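Local coordinates for protein ribonucleoside-diphosphate reductase, alpha chain (PDB 6DQX) that probably reduces ribonucleoside diphosphates to deoxyribonucleotides as the catalytic alpha subunit of a class Id ribonucleotide reductase, at residues Ser287-Leu292 with Asp334-Phe339; Thr341-Leu346 with Pro398-Gly403; Leu101-Phe106 with Val318-Phe323; Gly107-Asp112 with Ser135-Asp140. One frame throughout, in Å; residues are numbered along the deposited sequence.

Contact 1. Residues Ser287-Leu292 with Asp334-Phe339; sequences SFVCCL and DRAHRF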
loop_
_atom_site.group_PDB
_atom_site.type_symbol
_atom_site.label_atom_id
_atom_site.label_comp_id
_atom_site.label_asym_id
_atom_site.label_seq_id
_atom_site.Cartn_x
_atom_site.Cartn_y
_atom_site.Cartn_z
ATOM N N SER A 287 -15.365 4.442 9.720
ATOM C CA SER A 287 -15.526 3.872 8.363
ATOM C C SER A 287 -16.868 3.115 8.389
ATOM O O SER A 287 -17.098 2.277 9.264
ATOM C CB SER A 287 -14.393 2.925 8.044
ATOM O OG SER A 287 -13.195 3.676 7.962
ATOM N N PHE A 288 -17.765 3.429 7.461
ATOM C CA PHE A 288 -19.070 2.750 7.483
ATOM C C PHE A 288 -18.951 1.283 7.151
ATOM O O PHE A 288 -18.126 0.882 6.321
ATOM C CB PHE A 288 -20.131 3.478 6.646
ATOM C CG PHE A 288 -19.900 3.483 5.148
ATOM C CD1 PHE A 288 -20.068 2.344 4.383
ATOM C CD2 PHE A 288 -19.597 4.672 4.498
ATOM C CE1 PHE A 288 -19.905 2.391 2.984
ATOM C CE2 PHE A 288 -19.433 4.718 3.115
ATOM C CZ PHE A 288 -19.581 3.585 2.374
ATOM N N VAL A 289 -19.750 0.478 7.856
ATOM C CA VAL A 289 -19.989 -0.906 7.529
ATOM C C VAL A 289 -21.482 -1.182 7.650
ATOM O O VAL A 289 -22.205 -0.486 8.362
ATOM C CB VAL A 289 -19.187 -1.877 8.416
ATOM C CG1 VAL A 289 -17.695 -1.706 8.186
ATOM C CG2 VAL A 289 -19.479 -1.662 9.898
ATOM N N CYS A 290 -21.916 -2.252 6.999
ATOM C CA CYS A 290 -23.339 -2.621 7.004
ATOM C C CYS A 290 -23.452 -4.099 6.654
ATOM O O CYS A 290 -22.549 -4.671 6.058
ATOM C CB CYS A 290 -24.074 -1.762 5.973
ATOM S SG CYS A 290 -25.865 -1.724 6.145
ATOM N N CYS A 291 -24.546 -4.726 7.030
ATOM C CA CYS A 291 -24.784 -6.102 6.632
ATOM C C CYS A 291 -26.111 -6.157 5.935
ATOM O O CYS A 291 -26.928 -5.235 6.050
ATOM C CB CYS A 291 -24.756 -7.040 7.808
ATOM S SG CYS A 291 -25.938 -6.628 9.077
ATOM N N LEU A 292 -26.317 -7.220 5.198
ATOM C CA LEU A 292 -27.502 -7.313 4.368
ATOM C C LEU A 292 -28.060 -8.695 4.344
ATOM O O LEU A 292 -27.368 -9.679 4.582
ATOM C CB LEU A 292 -27.223 -6.816 2.954
ATOM C CG LEU A 292 -26.437 -7.626 1.938
ATOM C CD1 LEU A 292 -27.300 -8.666 1.231
ATOM C CD2 LEU A 292 -25.796 -6.722 0.878
ATOM N N ASP A 334 -10.295 -0.461 13.566
ATOM C CA ASP A 334 -10.839 0.336 14.692
ATOM C C ASP A 334 -11.907 1.352 14.252
ATOM O O ASP A 334 -12.841 1.614 15.007
ATOM C CB ASP A 334 -9.756 1.050 15.521
ATOM C CG ASP A 334 -8.835 1.909 14.684
ATOM O OD1 ASP A 334 -8.296 1.400 13.666
ATOM O OD2 ASP A 334 -8.611 3.087 15.057
ATOM N N ARG A 335 -11.781 1.900 13.042
ATOM C CA ARG A 335 -12.734 2.926 12.587
ATOM C C ARG A 335 -14.080 2.289 12.273
ATOM O O ARG A 335 -15.111 2.922 12.501
ATOM C CB ARG A 335 -12.224 3.699 11.368
ATOM C CG ARG A 335 -10.967 4.510 11.658
ATOM C CD ARG A 335 -10.779 5.662 10.713
ATOM N NE ARG A 335 -10.464 5.190 9.369
ATOM C CZ ARG A 335 -10.070 5.959 8.359
ATOM N NH1 ARG A 335 -9.986 7.270 8.490
ATOM N NH2 ARG A 335 -9.804 5.409 7.179
ATOM N N ALA A 336 -14.051 1.070 11.733
ATOM C CA ALA A 336 -15.271 0.312 11.422
ATOM C C ALA A 336 -15.906 -0.233 12.702
ATOM O O ALA A 336 -17.133 -0.243 12.851
ATOM C CB ALA A 336 -14.977 -0.807 10.472
ATOM N N HIS A 337 -15.071 -0.711 13.613
ATOM C CA HIS A 337 -15.574 -1.161 14.926
ATOM C C HIS A 337 -16.338 -0.045 15.619
ATOM O O HIS A 337 -17.466 -0.285 16.130
ATOM C CB HIS A 337 -14.417 -1.644 15.798
ATOM C CG HIS A 337 -14.818 -1.974 17.197
ATOM N ND1 HIS A 337 -15.378 -3.176 17.530
ATOM C CD2 HIS A 337 -14.789 -1.245 18.330
ATOM C CE1 HIS A 337 -15.662 -3.184 18.820
ATOM N NE2 HIS A 337 -15.304 -2.029 19.329
ATOM N N ARG A 338 -15.760 1.163 15.610
ATOM C CA ARG A 338 -16.370 2.347 16.188
ATOM C C ARG A 338 -17.716 2.645 15.502
ATOM O O ARG A 338 -18.748 2.828 16.166
ATOM C CB ARG A 338 -15.444 3.557 16.072
ATOM C CG ARG A 338 -16.043 4.832 16.631
ATOM C CD ARG A 338 -15.024 5.939 16.690
ATOM N NE ARG A 338 -15.646 7.223 16.969
ATOM C CZ ARG A 338 -16.052 7.652 18.170
ATOM N NH1 ARG A 338 -15.944 6.911 19.258
ATOM N NH2 ARG A 338 -16.590 8.853 18.266
ATOM N N PHE A 339 -17.705 2.671 14.179
ATOM C CA PHE A 339 -18.940 2.925 13.444
ATOM C C PHE A 339 -20.038 1.954 13.778
ATOM O O PHE A 339 -21.158 2.373 14.092
ATOM C CB PHE A 339 -18.721 2.911 11.910
ATOM C CG PHE A 339 -19.981 3.205 11.142
ATOM C CD1 PHE A 339 -20.874 2.193 10.852
ATOM C CD2 PHE A 339 -20.271 4.500 10.741
ATOM C CE1 PHE A 339 -22.037 2.441 10.131
ATOM C CE2 PHE A 339 -21.442 4.779 10.045
ATOM C CZ PHE A 339 -22.323 3.752 9.745
#

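Contact 2. Residues Thr341-Leu346 with Pro398-Gly403; sequences TRHRAL and PEILKG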
loop_
_atom_site.group_PDB
_atom_site.type_symbol
_atom_site.label_atom_id
_atom_site.label_comp_id
_atom_site.label_asym_id
_atom_site.label_seq_id
_atom_site.Cartn_x
_atom_site.Cartn_y
_atom_site.Cartn_z
ATOM N N THR A 341 -20.398 -0.045 16.363
ATOM C CA THR A 341 -20.800 0.159 17.776
ATOM C C THR A 341 -21.788 1.333 17.951
ATOM O O THR A 341 -22.787 1.220 18.671
ATOM C CB THR A 341 -19.575 0.383 18.667
ATOM O OG1 THR A 341 -18.742 -0.775 18.552
ATOM C CG2 THR A 341 -20.011 0.592 20.156
ATOM N N ARG A 342 -21.503 2.462 17.311
ATOM C CA ARG A 342 -22.286 3.656 17.534
ATOM C C ARG A 342 -23.549 3.787 16.685
ATOM O O ARG A 342 -24.498 4.445 17.110
ATOM C CB ARG A 342 -21.406 4.876 17.371
ATOM C CG ARG A 342 -20.222 4.841 18.313
ATOM C CD ARG A 342 -19.249 5.942 18.004
ATOM N NE ARG A 342 -19.675 7.251 18.459
ATOM C CZ ARG A 342 -19.860 8.342 17.709
ATOM N NH1 ARG A 342 -19.698 8.366 16.394
ATOM N NH2 ARG A 342 -20.198 9.460 18.319
ATOM N N HIS A 343 -23.541 3.189 15.484
ATOM C CA HIS A 343 -24.612 3.347 14.487
ATOM C C HIS A 343 -25.518 2.131 14.359
ATOM O O HIS A 343 -26.723 2.281 14.177
ATOM C CB HIS A 343 -24.007 3.599 13.088
ATOM C CG HIS A 343 -23.366 4.942 12.937
ATOM N ND1 HIS A 343 -22.126 5.267 13.455
ATOM C CD2 HIS A 343 -23.797 6.034 12.287
ATOM C CE1 HIS A 343 -21.845 6.525 13.138
ATOM N NE2 HIS A 343 -22.849 7.012 12.433
ATOM N N ARG A 344 -24.930 0.939 14.374
ATOM C CA ARG A 344 -25.631 -0.305 14.093
ATOM C C ARG A 344 -26.445 -0.242 12.786
ATOM O O ARG A 344 -27.590 -0.698 12.723
ATOM C CB ARG A 344 -26.520 -0.685 15.288
ATOM C CG ARG A 344 -25.781 -0.796 16.612
ATOM C CD ARG A 344 -26.655 -1.439 17.695
ATOM N NE ARG A 344 -26.811 -2.856 17.389
ATOM C CZ ARG A 344 -25.961 -3.828 17.738
ATOM N NH1 ARG A 344 -24.905 -3.592 18.505
ATOM N NH2 ARG A 344 -26.187 -5.070 17.341
ATOM N N ALA A 345 -25.869 0.352 11.738
ATOM C CA ALA A 345 -26.592 0.473 10.466
ATOM C C ALA A 345 -26.867 -0.888 9.832
ATOM O O ALA A 345 -25.986 -1.751 9.814
ATOM C CB ALA A 345 -25.824 1.353 9.495
ATOM N N LEU A 346 -28.110 -1.098 9.370
ATOM C CA LEU A 346 -28.498 -2.291 8.630
ATOM C C LEU A 346 -28.965 -1.950 7.196
ATOM O O LEU A 346 -29.400 -0.815 6.890
ATOM C CB LEU A 346 -29.635 -3.044 9.337
ATOM C CG LEU A 346 -29.477 -3.270 10.863
ATOM C CD1 LEU A 346 -30.716 -3.960 11.410
ATOM C CD2 LEU A 346 -28.205 -4.063 11.149
ATOM N N PRO A 398 -27.924 2.486 20.504
ATOM C CA PRO A 398 -26.498 2.763 20.463
ATOM C C PRO A 398 -26.254 4.286 20.586
ATOM O O PRO A 398 -27.189 5.083 20.478
ATOM C CB PRO A 398 -26.085 2.229 19.078
ATOM C CG PRO A 398 -27.305 2.418 18.251
ATOM C CD PRO A 398 -28.481 2.191 19.171
ATOM N N GLU A 399 -25.005 4.668 20.769
ATOM C CA GLU A 399 -24.641 6.062 21.115
ATOM C C GLU A 399 -25.212 7.132 20.184
ATOM O O GLU A 399 -25.697 8.140 20.652
ATOM C CB GLU A 399 -23.109 6.183 21.206
ATOM C CG GLU A 399 -22.564 7.555 21.610
ATOM C CD GLU A 399 -21.048 7.648 21.476
ATOM O OE1 GLU A 399 -20.356 6.634 21.705
ATOM O OE2 GLU A 399 -20.545 8.747 21.128
ATOM N N ILE A 400 -25.144 6.920 18.859
ATOM C CA ILE A 400 -25.639 7.898 17.903
ATOM C C ILE A 400 -27.151 8.099 18.007
ATOM O O ILE A 400 -27.659 9.167 17.722
ATOM C CB ILE A 400 -25.212 7.472 16.444
ATOM C CG1 ILE A 400 -23.745 7.846 16.217
ATOM C CG2 ILE A 400 -26.100 8.026 15.360
ATOM C CD1 ILE A 400 -23.382 9.311 16.449
ATOM N N LEU A 401 -27.869 7.071 18.431
ATOM C CA LEU A 401 -29.311 7.110 18.534
ATOM C C LEU A 401 -29.882 7.312 19.955
ATOM O O LEU A 401 -31.073 7.085 20.160
ATOM C CB LEU A 401 -29.881 5.818 17.943
ATOM C CG LEU A 401 -29.730 5.698 16.421
ATOM C CD1 LEU A 401 -29.949 4.255 15.981
ATOM C CD2 LEU A 401 -30.672 6.650 15.730
ATOM N N LYS A 402 -29.059 7.711 20.926
ATOM C CA LYS A 402 -29.589 7.973 22.277
ATOM C C LYS A 402 -30.722 8.990 22.161
ATOM O O LYS A 402 -30.529 10.090 21.621
ATOM C CB LYS A 402 -28.491 8.479 23.209
ATOM C CG LYS A 402 -28.930 8.629 24.657
ATOM C CD LYS A 402 -27.723 8.885 25.550
ATOM C CE LYS A 402 -28.122 9.524 26.866
ATOM N NZ LYS A 402 -26.909 10.053 27.528
ATOM N N GLY A 403 -31.910 8.598 22.627
ATOM C CA GLY A 403 -33.108 9.445 22.595
ATOM C C GLY A 403 -33.911 9.411 21.312
ATOM O O GLY A 403 -34.953 10.060 21.226
HETATM O O HOH W 1 -23.072 2.484 21.052
#

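Contact 3. Residues Leu101-Phe106 with Val318-Phe323; sequences LPISCF and VVMSEF. With EDO (1,2-ethanediol), chain F.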
loop_
_atom_site.group_PDB
_atom_site.type_symbol
_atom_site.label_atom_id
_atom_site.label_comp_id
_atom_site.label_asym_id
_atom_site.label_seq_id
_atom_site.Cartn_x
_atom_site.Cartn_y
_atom_site.Cartn_z
ATOM N N LEU A 101 -15.648 -12.131 8.306
ATOM C CA LEU A 101 -16.576 -11.171 8.886
ATOM C C LEU A 101 -17.891 -11.275 8.108
ATOM O O LEU A 101 -17.889 -11.617 6.926
ATOM C CB LEU A 101 -16.036 -9.743 8.807
ATOM C CG LEU A 101 -14.786 -9.427 9.646
ATOM C CD1 LEU A 101 -14.215 -8.078 9.273
ATOM C CD2 LEU A 101 -15.110 -9.486 11.136
ATOM N N PRO A 102 -19.008 -10.939 8.759
ATOM C CA PRO A 102 -20.329 -11.056 8.108
ATOM C C PRO A 102 -20.845 -9.764 7.443
ATOM O O PRO A 102 -22.024 -9.719 7.059
ATOM C CB PRO A 102 -21.208 -11.483 9.292
ATOM C CG PRO A 102 -20.671 -10.647 10.398
ATOM C CD PRO A 102 -19.159 -10.678 10.203
ATOM N N ILE A 103 -19.997 -8.739 7.292
ATOM C CA ILE A 103 -20.385 -7.446 6.698
ATOM C C ILE A 103 -20.249 -7.478 5.169
ATOM O O ILE A 103 -19.474 -8.258 4.643
ATOM C CB ILE A 103 -19.625 -6.232 7.282
ATOM C CG1 ILE A 103 -18.100 -6.454 7.264
ATOM C CG2 ILE A 103 -20.081 -5.955 8.727
ATOM C CD1 ILE A 103 -17.256 -5.204 7.324
ATOM N N SER A 104 -21.031 -6.639 4.486
ATOM C CA SER A 104 -21.080 -6.572 2.989
ATOM C C SER A 104 -20.597 -5.241 2.382
ATOM O O SER A 104 -20.644 -5.055 1.164
ATOM C CB SER A 104 -22.524 -6.871 2.505
ATOM O OG SER A 104 -22.805 -8.267 2.646
ATOM N N CYS A 105 -20.129 -4.326 3.211
ATOM C CA CYS A 105 -19.478 -3.115 2.714
ATOM C C CYS A 105 -18.497 -2.593 3.767
ATOM O O CYS A 105 -18.578 -2.937 4.960
ATOM C CB CYS A 105 -20.525 -2.037 2.314
ATOM S SG CYS A 105 -21.390 -1.307 3.730
ATOM N N PHE A 106 -17.595 -1.735 3.311
ATOM C CA PHE A 106 -16.597 -1.093 4.158
ATOM C C PHE A 106 -16.179 0.192 3.434
ATOM O O PHE A 106 -15.590 0.141 2.337
ATOM C CB PHE A 106 -15.412 -2.036 4.385
ATOM C CG PHE A 106 -14.471 -1.592 5.466
ATOM C CD1 PHE A 106 -13.641 -0.497 5.284
ATOM C CD2 PHE A 106 -14.415 -2.271 6.681
ATOM C CE1 PHE A 106 -12.775 -0.073 6.281
ATOM C CE2 PHE A 106 -13.544 -1.855 7.685
ATOM C CZ PHE A 106 -12.734 -0.743 7.493
ATOM N N VAL A 318 -28.302 -8.992 15.109
ATOM C CA VAL A 318 -27.323 -9.913 15.741
ATOM C C VAL A 318 -26.096 -10.155 14.883
ATOM O O VAL A 318 -25.014 -10.380 15.414
ATOM C CB VAL A 318 -27.926 -11.268 16.172
ATOM C CG1 VAL A 318 -29.019 -11.029 17.141
ATOM C CG2 VAL A 318 -28.448 -12.112 15.043
ATOM N N VAL A 319 -26.254 -10.098 13.556
ATOM C CA VAL A 319 -25.120 -10.107 12.660
ATOM C C VAL A 319 -24.175 -8.933 12.935
ATOM O O VAL A 319 -22.956 -9.120 13.055
ATOM C CB VAL A 319 -25.576 -10.154 11.179
ATOM C CG1 VAL A 319 -24.401 -9.921 10.237
ATOM C CG2 VAL A 319 -26.269 -11.495 10.874
ATOM N N MET A 320 -24.719 -7.725 13.101
ATOM C CA MET A 320 -23.892 -6.583 13.472
ATOM C C MET A 320 -23.230 -6.769 14.846
ATOM O O MET A 320 -22.068 -6.402 15.021
ATOM C CB MET A 320 -24.718 -5.280 13.462
ATOM C CG MET A 320 -23.897 -3.990 13.454
ATOM S SD MET A 320 -22.698 -3.765 12.111
ATOM C CE MET A 320 -23.476 -4.674 10.759
ATOM N N SER A 321 -23.948 -7.340 15.805
ATOM C CA SER A 321 -23.321 -7.679 17.095
ATOM C C SER A 321 -22.102 -8.604 16.908
ATOM O O SER A 321 -21.060 -8.384 17.537
ATOM C CB SER A 321 -24.339 -8.280 18.064
ATOM O OG SER A 321 -25.336 -7.331 18.370
ATOM N N GLU A 322 -22.198 -9.572 15.992
ATOM C CA GLU A 322 -21.038 -10.408 15.656
ATOM C C GLU A 322 -19.878 -9.617 15.059
ATOM O O GLU A 322 -18.708 -9.814 15.464
ATOM C CB GLU A 322 -21.396 -11.560 14.708
ATOM C CG GLU A 322 -20.176 -12.397 14.356
ATOM C CD GLU A 322 -20.495 -13.617 13.557
ATOM O OE1 GLU A 322 -20.922 -14.602 14.174
ATOM O OE2 GLU A 322 -20.301 -13.585 12.322
ATOM N N PHE A 323 -20.170 -8.756 14.077
ATOM C CA PHE A 323 -19.122 -7.923 13.528
ATOM C C PHE A 323 -18.446 -7.126 14.646
ATOM O O PHE A 323 -17.208 -7.051 14.692
ATOM C CB PHE A 323 -19.591 -6.983 12.407
ATOM C CG PHE A 323 -18.575 -5.950 12.058
ATOM C CD1 PHE A 323 -17.509 -6.266 11.207
ATOM C CD2 PHE A 323 -18.607 -4.695 12.647
ATOM C CE1 PHE A 323 -16.527 -5.329 10.939
ATOM C CE2 PHE A 323 -17.620 -3.752 12.378
ATOM C CZ PHE A 323 -16.585 -4.067 11.520
HETATM C C1 EDO F . -28.131 -9.023 20.395
HETATM O O1 EDO F . -26.923 -9.368 19.702
HETATM C C2 EDO F . -29.010 -8.093 19.575
HETATM O O2 EDO F . -28.248 -7.030 19.014
#

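Contact 4. Residues Gly107-Asp112 with Ser135-Asp140; sequences GSYIGD and SAYFGD. With EDO (1,2-ethanediol), chain H.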
loop_
_atom_site.group_PDB
_atom_site.type_symbol
_atom_site.label_atom_id
_atom_site.label_comp_id
_atom_site.label_asym_id
_atom_site.label_seq_id
_atom_site.Cartn_x
_atom_site.Cartn_y
_atom_site.Cartn_z
ATOM N N GLY A 107 -16.536 1.330 4.009
ATOM C CA GLY A 107 -16.351 2.629 3.366
ATOM C C GLY A 107 -15.535 3.574 4.182
ATOM O O GLY A 107 -15.934 3.933 5.285
ATOM N N SER A 108 -14.377 3.973 3.650
ATOM C CA SER A 108 -13.432 4.821 4.379
ATOM C C SER A 108 -13.396 6.246 3.842
ATOM O O SER A 108 -13.585 6.499 2.631
ATOM C CB SER A 108 -12.015 4.247 4.338
ATOM O OG SER A 108 -12.025 2.868 4.639
ATOM N N TYR A 109 -13.137 7.167 4.753
ATOM C CA TYR A 109 -12.872 8.555 4.430
ATOM C C TYR A 109 -11.350 8.725 4.448
ATOM O O TYR A 109 -10.706 8.373 5.433
ATOM C CB TYR A 109 -13.515 9.465 5.464
ATOM C CG TYR A 109 -13.124 10.899 5.335
ATOM C CD1 TYR A 109 -13.793 11.749 4.470
ATOM C CD2 TYR A 109 -12.035 11.407 6.082
ATOM C CE1 TYR A 109 -13.403 13.079 4.349
ATOM C CE2 TYR A 109 -11.633 12.710 5.940
ATOM C CZ TYR A 109 -12.319 13.539 5.089
ATOM O OH TYR A 109 -11.917 14.856 4.984
ATOM N N ILE A 110 -10.795 9.246 3.362
ATOM C CA ILE A 110 -9.329 9.480 3.283
ATOM C C ILE A 110 -8.990 10.926 3.635
ATOM O O ILE A 110 -9.220 11.832 2.845
ATOM C CB ILE A 110 -8.769 9.130 1.891
ATOM C CG1 ILE A 110 -9.173 7.701 1.510
ATOM C CG2 ILE A 110 -7.220 9.267 1.911
ATOM C CD1 ILE A 110 -8.747 7.223 0.140
ATOM N N GLY A 111 -8.464 11.164 4.841
ATOM C CA GLY A 111 -8.032 12.509 5.206
ATOM C C GLY A 111 -6.816 12.945 4.401
ATOM O O GLY A 111 -6.060 12.116 3.904
ATOM N N ASP A 112 -6.630 14.255 4.292
ATOM C CA ASP A 112 -5.595 14.843 3.438
ATOM C C ASP A 112 -4.204 14.789 4.105
ATOM O O ASP A 112 -3.589 15.832 4.382
ATOM C CB ASP A 112 -5.988 16.295 3.129
ATOM C CG ASP A 112 -5.124 16.942 2.063
ATOM O OD1 ASP A 112 -4.686 16.280 1.086
ATOM O OD2 ASP A 112 -4.916 18.161 2.192
ATOM N N SER A 135 -14.524 0.424 -0.242
ATOM C CA SER A 135 -14.649 1.663 -0.976
ATOM C C SER A 135 -14.074 2.795 -0.165
ATOM O O SER A 135 -13.974 2.714 1.080
ATOM C CB SER A 135 -16.143 1.946 -1.294
ATOM O OG SER A 135 -16.869 2.065 -0.078
ATOM N N ALA A 136 -13.771 3.888 -0.846
ATOM C CA ALA A 136 -13.289 5.070 -0.167
ATOM C C ALA A 136 -13.540 6.379 -0.876
ATOM O O ALA A 136 -13.649 6.453 -2.123
ATOM C CB ALA A 136 -11.783 4.910 0.168
ATOM N N TYR A 137 -13.614 7.431 -0.083
ATOM C CA TYR A 137 -13.797 8.789 -0.596
ATOM C C TYR A 137 -12.450 9.517 -0.688
ATOM O O TYR A 137 -11.782 9.685 0.327
ATOM C CB TYR A 137 -14.729 9.583 0.301
ATOM C CG TYR A 137 -14.943 11.019 -0.116
ATOM C CD1 TYR A 137 -15.548 11.334 -1.340
ATOM C CD2 TYR A 137 -14.546 12.064 0.692
ATOM C CE1 TYR A 137 -15.760 12.663 -1.718
ATOM C CE2 TYR A 137 -14.731 13.401 0.316
ATOM C CZ TYR A 137 -15.344 13.685 -0.895
ATOM O OH TYR A 137 -15.562 14.991 -1.278
ATOM N N PHE A 138 -12.147 10.004 -1.891
ATOM C CA PHE A 138 -10.868 10.686 -2.242
ATOM C C PHE A 138 -10.975 12.197 -2.344
ATOM O O PHE A 138 -9.952 12.892 -2.516
ATOM C CB PHE A 138 -10.343 10.129 -3.574
ATOM C CG PHE A 138 -9.781 8.755 -3.474
ATOM C CD1 PHE A 138 -10.611 7.653 -3.338
ATOM C CD2 PHE A 138 -8.401 8.538 -3.515
ATOM C CE1 PHE A 138 -10.115 6.377 -3.252
ATOM C CE2 PHE A 138 -7.911 7.262 -3.434
ATOM C CZ PHE A 138 -8.748 6.169 -3.295
ATOM N N GLY A 139 -12.189 12.738 -2.241
ATOM C CA GLY A 139 -12.433 14.127 -2.591
ATOM C C GLY A 139 -11.872 15.216 -1.697
ATOM O O GLY A 139 -11.858 16.388 -2.087
ATOM N N ASP A 140 -11.441 14.867 -0.487
ATOM C CA ASP A 140 -10.789 15.842 0.382
ATOM C C ASP A 140 -9.260 15.807 0.283
ATOM O O ASP A 140 -8.593 16.600 0.942
ATOM C CB ASP A 140 -11.282 15.699 1.831
ATOM C CG ASP A 140 -12.657 16.349 2.051
ATOM O OD1 ASP A 140 -13.101 17.161 1.225
ATOM O OD2 ASP A 140 -13.275 16.069 3.090
HETATM C C1 EDO H . -0.133 14.535 1.008
HETATM O O1 EDO H . -0.105 15.790 1.690
HETATM C C2 EDO H . -1.589 14.149 0.800
HETATM O O2 EDO H . -2.243 15.135 -0.010
HETATM O O HOH W 2 -10.921 12.287 0.785
#

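Contact 1. Residues Ser287-Leu292 with Asp334-Phe339
Ser287 N donates to Arg335 O at 3.2 Å where strand 288-290 passes helix 334-339, their axes 7.4 Å apart at the closest point and 61° from parallel. The bond is nearly straight at the hydrogen, but the donor sits above the carbonyl plane. Phe339 N, the normal helical donor, reaches Arg335 O from the opposite face, so two N-H groups grip one oxygen. Ser287 O turns back to the helix and takes a CA-H...O contact from Ala336 CA at 3.4 Å.

The Phe339 ring lies against the strand. Its CG is anti to the backbone N (chi1 -179°), which sends the ring out from the helix. Phe288 CA sits over the ring centre in a CH-pi contact, 3.7 Å from the centroid and 6° off the normal. Phe288 CB also touches Phe339 CZ at 3.8 Å, while the Phe288 ring leads away. Beside this, Val289 CG1 meets Ala336 CB at 3.7 Å.

Ser287 OG lies near the Arg335 guanidinium, and both bind Glu123 of helix 114-130. The contact seats helix 334-343 on the central sheet of the barrel domain, next to strand 105-109. The Arg335-Glu123 salt bridge lies in a buried setting, where its charges probably balance each other, and Ser287 OG adds a further hydrogen bond to that carboxylate.

Contact 2. Residues Thr341-Leu346 with Pro398-Gly403
Glu399 OE2 is held by two N-H groups of Arg342. NH2 donates at 2.9 Å, and NE adds a weak bond at 3.2 Å to the same OE2. Together they make a salt bridge. The carboxylate stands steeply to the guanidinium, the planes 76° apart. NH2 therefore meets OE2 from above the carboxylate plane, while OE2 lies in the guanidinium plane. The bend of the arginine chain at chi3 (76°) brings its end round to Glu399. The third nitrogen, Arg342 NH1, pairs with Glu286, so the guanidinium is shared between two acidic residues.

Ile400 covers one face of this group. Its CD1 lies 3.7 Å from Arg342 NH2. Its CG1 stands over a face of the His343 ring in a CH-pi contact, 4.0 Å from the centroid. His343 is itself fixed by Phe339, through ND1 and a ring stack.

Here the chain leaves helix 334-343 at Arg344, which has positive phi, on its way to strand 347-351 of the barrel sheet. The short 3-10 segment 399-400 meets the last turn of the helix: Ile400 N donates to Arg342 O at 3.1 Å. A water accepts from Glu399 N and donates to Thr341 O, bridging the same two backbones. Pro398 packs beside them. Its CB rests 3.4 Å from Arg342 O. It also touches Arg344 CG at 3.9 Å; the Arg344 guanidinium goes on to Asp317 and Ser321.

Contact 3. Residues Leu101-Phe106 with Val318-Phe323
Helix 308-327 packs here on the loop that leads into strand 105-109, one of the central strands of the ribonucleotide reductase barrel domain. The meeting is apolar, made by three consecutive residues of the loop, Leu101, Pro102 and Ile103, against one side of the helix.

Phe323 is the main helix residue. Its CG is anti to the backbone N (chi1 168°), and the CD1/CE1 side of the ring meets both Leu101 and Ile103. Leu101 CD1 comes to the ring edge, near its plane, 4.0 Å from Phe323 CE1. Ile103 approaches the ring obliquely. Its CG2 is 3.6 Å from Phe323 CD1, and its CD1 is 3.7 Å from Phe323 CE1, so both branches of the isoleucine touch the same side of the ring as Leu101. Ile103 CG2 also meets the methyl end of Met320, whose chain is bent at chi2 and chi3.

Pro102 packs on Val319, one helical turn before Phe323. Pro102 and Val319 run past each other in opposite directions, with Pro102 CB 3.7 Å from Val319 CG1. Ala336 and Ala340 of helix 334-343 also touch Phe323, and Val289 and Met127 touch Ile103.

On the far side of the helix, Ser321 OG shares a hydrogen bond with a bound 1,2-ethanediol. At the border of the apolar patch, Glu322 OE1 accepts from Gly96 N, and Glu322 OE2 lies 3.5 Å from Pro102 CG.

Contact 4. Residues Gly107-Asp112 with Ser135-Asp140
Ile110 CD1 stands over the centre of the Phe138 ring, 3.6 Å from its centroid and 10° off the normal, a CH-pi contact. The same methyl touches Ala136 CB at 3.8 Å. Ile110 also packs on Ile117 and Thr120, and Phe138 is met edge-to-face by Trp195.

On the opposite face of the sheet from Ala136, Tyr109 and Tyr137 both put CG anti to the backbone N (chi1 171° in Tyr109), which lays the rings alongside. Tyr109 CD1 comes to the edge of the Tyr137 ring, 3.9 Å from CD2. Gly139 N sits over one face of the Tyr137 ring, and the Tyr137 hydroxyl goes on to Asp186.

Strands 105-109 and 134-137 are the parallel neighbours of a beta-alpha-beta unit, linked by helix 114-130. Ser108 bonds through N and O: its N donates to Ser135 O at 2.9 Å, and its O accepts from Tyr137 N at 2.9 Å. Ile110 N continues the pairing to Tyr137 O.

Beyond this the chains part, and a water links them. It donates to Ile110 O and Tyr137 O and accepts from Asp140 N. Tyr109 OH donates to Asp140 OD2 at 2.6 Å, on the anti lone pair, with ring and carboxylate planes 74° apart. Further out, Asp112 CB rests 3.4 Å from Asp140 O. The Asp112 carboxylate pairs with Arg142 and accepts from a bound 1,2-ethanediol.

How the contacts relate
From the N terminus, residues 101-106 open the long loop of contact 3, which closes at 318-323. Contact 4 is nested inside it, closing the short loop from 107-112 to 135-140 around helix 114-130. Contact 1 opens at 287-292 within the contact 3 loop and closes beyond it at 334-339, so these two cross. Contact 2 follows in series, from the end of helix 334-343 to the loop at 398-403. Contacts 3 and 4 share strand 105-109, which lies between strands 134-137 and 288-296 in one sheet. Contact 1 sets helix 334-343 on strand 288-296, and contact 3 sets helix 308-327 on the loop before strand 105-109. Contacts 2 and 3 touch through Arg344 and Ser321.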